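Local coordinates for protein meso-diaminopimelate dehydrogenase (Clostridium tetani, PDB 3WGY) that probably catalyses the reversible NADP-dependent oxidative deamination of meso-diaminopimelate at its D-amino centre, here as an engineered variant holding 4-methyl-2-oxovalerate, at residues B[24-29]-B[283-288]. The protein carries 6 engineered substitutions. Numbering follows the deposited sequence.
Sequences KQNDDM and VLVAYS
N26 is the first residue of the loop 24-29 to touch the helical segment 283-288: its side chain meets that of V285 head-on, and the amide ND2 ends 3.7 Å from V285 CG1. That is a van der Waals contact, since the amide spends its polarity elsewhere. ND2 donates to the carbonyl of A22 near the end of helix 14-23, and OD1 accepts from R289, one residue past the helical segment, so both ends of the amide are held and it lies against the valine methyl with its rotation fixed.

From N26 the chain makes a type I beta turn to M29, closed by M29 N to N26 O at 2.9 Å. On that turn D28 pairs with R289 in a salt bridge, so the arginine ties two residues of the loop to the helix. M29, where strand 29-36 starts, then sends its side chain to the same valine. Extended beyond CG (chi2 176°), it carries sulfur and methyl across to the helix: SD lies 3.4 Å from V285 CG1, and CE sits 3.3 Å from V285 O, a packing contact. CG1 is anti to the valine's backbone N (chi1 174°), which places this one methyl against both N26 and M29; V19 and A22 of helix 14-23 also pack on V285.

This joins the helix-to-strand connection of the Rossmann-type nucleotide-binding domain to helix 276-296, which comes from far along the chain. No hydrogen bond links the two segments themselves. Their buried meeting is van der Waals contact, the valine methyl CG1 taking the N26 amide and the M29 thioether, with the methionine methyl also on the carbonyl oxygen of V285; the directional, charged hold comes just beside it, at R289.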
ATOM      1  N   LYS B  24      16.631   6.173 -16.377  1.00 45.74           N
ATOM      2  CA  LYS B  24      17.767   5.307 -16.691  1.00 46.49           C
ATOM      3  C   LYS B  24      17.600   3.933 -16.042  1.00 46.96           C
ATOM      4  O   LYS B  24      18.202   2.950 -16.490  1.00 44.72           O
ATOM      5  CB  LYS B  24      19.078   5.939 -16.212  1.00 47.47           C
ATOM      6  CG  LYS B  24      19.443   7.252 -16.901  1.00 48.02           C
ATOM      7  CD  LYS B  24      20.714   7.839 -16.297  1.00 49.62           C
ATOM      8  CE  LYS B  24      21.107   9.143 -16.974  1.00 50.93           C
ATOM      9  NZ  LYS B  24      21.456   8.942 -18.410  1.00 50.34           N
ATOM     10  N   GLN B  25      16.792   3.874 -14.982  1.00 45.58           N
ATOM     11  CA  GLN B  25      16.526   2.622 -14.273  1.00 45.29           C
ATOM     12  C   GLN B  25      15.351   1.874 -14.909  1.00 45.35           C
ATOM     13  O   GLN B  25      14.932   0.834 -14.408  1.00 46.64           O
ATOM     14  CB  GLN B  25      16.190   2.887 -12.794  1.00 44.45           C
ATOM     15  CG  GLN B  25      17.258   3.622 -12.004  1.00 44.03           C
ATOM     16  CD  GLN B  25      16.969   3.650 -10.508  1.00 46.81           C
ATOM     17  OE1 GLN B  25      15.849   3.950 -10.080  1.00 45.89           O
ATOM     18  NE2 GLN B  25      17.986   3.347  -9.704  1.00 43.55           N
ATOM     19  N   ASN B  26      14.826   2.406 -16.010  1.00 45.48           N
ATOM     20  CA  ASN B  26      13.686   1.793 -16.683  1.00 45.13           C
ATOM     21  C   ASN B  26      13.941   1.476 -18.154  1.00 46.44           C
ATOM     22  O   ASN B  26      13.705   2.301 -19.039  1.00 46.85           O
ATOM     23  CB  ASN B  26      12.471   2.707 -16.543  1.00 43.17           C
ATOM     24  CG  ASN B  26      12.032   2.868 -15.096  1.00 43.72           C
ATOM     25  OD1 ASN B  26      11.140   2.164 -14.620  1.00 42.34           O
ATOM     26  ND2 ASN B  26      12.671   3.784 -14.387  1.00 41.98           N
ATOM     27  N   ASP B  27      14.408   0.258 -18.401  1.00 46.92           N
ATOM     28  CA  ASP B  27      14.720  -0.211 -19.745  1.00 46.92           C
ATOM     29  C   ASP B  27      13.632  -0.035 -20.805  1.00 44.05           C
ATOM     30  O   ASP B  27      13.938  -0.009 -21.995  1.00 44.78           O
ATOM     31  CB  ASP B  27      15.136  -1.684 -19.691  1.00 50.19           C
ATOM     32  CG  ASP B  27      16.472  -1.886 -18.998  1.00 53.84           C
ATOM     33  OD1 ASP B  27      17.483  -1.341 -19.493  1.00 56.85           O
ATOM     34  OD2 ASP B  27      16.513  -2.584 -17.959  1.00 54.88           O
ATOM     35  N   ASP B  28      12.373   0.083 -20.401  1.00 40.73           N
ATOM     36  CA  ASP B  28      11.306   0.248 -21.387  1.00 38.98           C
ATOM     37  C   ASP B  28      10.990   1.711 -21.705  1.00 39.35           C
ATOM     38  O   ASP B  28      10.050   2.009 -22.452  1.00 38.76           O
ATOM     39  CB  ASP B  28      10.045  -0.475 -20.921  1.00 38.22           C
ATOM     40  CG  ASP B  28       9.413   0.166 -19.703  1.00 39.14           C
ATOM     41  OD1 ASP B  28      10.153   0.706 -18.856  1.00 35.12           O
ATOM     42  OD2 ASP B  28       8.169   0.107 -19.592  1.00 40.96           O
ATOM     43  N   MET B  29      11.780   2.623 -21.151  1.00 39.47           N
ATOM     44  CA  MET B  29      11.567   4.049 -21.391  1.00 39.79           C
ATOM     45  C   MET B  29      12.762   4.734 -22.028  1.00 39.09           C
ATOM     46  O   MET B  29      13.902   4.274 -21.916  1.00 37.10           O
ATOM     47  CB  MET B  29      11.245   4.770 -20.088  1.00 37.56           C
ATOM     48  CG  MET B  29       9.904   4.429 -19.511  1.00 37.27           C
ATOM     49  SD  MET B  29       9.708   5.270 -17.934  1.00 41.43           S
ATOM     50  CE  MET B  29       8.283   4.399 -17.273  1.00 30.29           C
ATOM     51  N   VAL B 283       8.450   7.890  -8.470  1.00 26.92           N
ATOM     52  CA  VAL B 283       7.020   7.690  -8.472  1.00 26.79           C
ATOM     53  C   VAL B 283       6.467   8.271  -9.769  1.00 28.62           C
ATOM     54  O   VAL B 283       5.654   7.637 -10.452  1.00 27.30           O
ATOM     55  CB  VAL B 283       6.347   8.393  -7.261  1.00 27.93           C
ATOM     56  CG1 VAL B 283       4.835   8.307  -7.389  1.00 26.07           C
ATOM     57  CG2 VAL B 283       6.821   7.741  -5.950  1.00 27.79           C
ATOM     58  N   LEU B 284       6.924   9.474 -10.115  1.00 28.69           N
ATOM     59  CA  LEU B 284       6.459  10.119 -11.342  1.00 29.54           C
ATOM     60  C   LEU B 284       6.717   9.222 -12.551  1.00 27.70           C
ATOM     61  O   LEU B 284       5.834   9.026 -13.392  1.00 29.03           O
ATOM     62  CB  LEU B 284       7.145  11.482 -11.536  1.00 31.90           C
ATOM     63  CG  LEU B 284       6.655  12.613 -10.617  1.00 33.59           C
ATOM     64  CD1 LEU B 284       7.510  13.868 -10.819  1.00 31.13           C
ATOM     65  CD2 LEU B 284       5.193  12.905 -10.927  1.00 30.94           C
ATOM     66  N   VAL B 285       7.920   8.671 -12.632  1.00 28.60           N
ATOM     67  CA  VAL B 285       8.276   7.799 -13.741  1.00 26.56           C
ATOM     68  C   VAL B 285       7.405   6.547 -13.805  1.00 28.47           C
ATOM     69  O   VAL B 285       6.905   6.203 -14.876  1.00 30.65           O
ATOM     70  CB  VAL B 285       9.749   7.377 -13.668  1.00 28.31           C
ATOM     71  CG1 VAL B 285      10.055   6.354 -14.766  1.00 27.02           C
ATOM     72  CG2 VAL B 285      10.638   8.606 -13.823  1.00 31.15           C
ATOM     73  N   ALA B 286       7.218   5.870 -12.674  1.00 25.86           N
ATOM     74  CA  ALA B 286       6.402   4.660 -12.657  1.00 25.98           C
ATOM     75  C   ALA B 286       4.989   4.948 -13.155  1.00 26.41           C
ATOM     76  O   ALA B 286       4.420   4.175 -13.942  1.00 25.23           O
ATOM     77  CB  ALA B 286       6.350   4.077 -11.263  1.00 23.20           C
ATOM     78  N   TYR B 287       4.421   6.058 -12.693  1.00 26.49           N
ATOM     79  CA  TYR B 287       3.080   6.437 -13.110  1.00 28.96           C
ATOM     80  C   TYR B 287       3.027   6.839 -14.584  1.00 31.51           C
ATOM     81  O   TYR B 287       1.959   6.824 -15.195  1.00 31.58           O
ATOM     82  CB  TYR B 287       2.537   7.545 -12.208  1.00 28.97           C
ATOM     83  CG  TYR B 287       1.804   6.969 -11.014  1.00 30.06           C
ATOM     84  CD1 TYR B 287       0.476   6.552 -11.125  1.00 27.21           C
ATOM     85  CD2 TYR B 287       2.469   6.731  -9.811  1.00 28.87           C
ATOM     86  CE1 TYR B 287      -0.172   5.901 -10.074  1.00 29.38           C
ATOM     87  CE2 TYR B 287       1.830   6.079  -8.749  1.00 28.23           C
ATOM     88  CZ  TYR B 287       0.513   5.661  -8.892  1.00 29.78           C
ATOM     89  OH  TYR B 287      -0.103   4.959  -7.880  1.00 28.49           O
ATOM     90  N   SER B 288       4.179   7.174 -15.160  1.00 32.95           N
ATOM     91  CA  SER B 288       4.229   7.522 -16.577  1.00 34.83           C
ATOM     92  C   SER B 288       3.936   6.264 -17.373  1.00 34.22           C
ATOM     93  O   SER B 288       3.282   6.317 -18.412  1.00 34.67           O
ATOM     94  CB  SER B 288       5.606   8.056 -16.971  1.00 33.78           C
ATOM     95  OG  SER B 288       5.712   9.420 -16.619  1.00 42.58           O
TER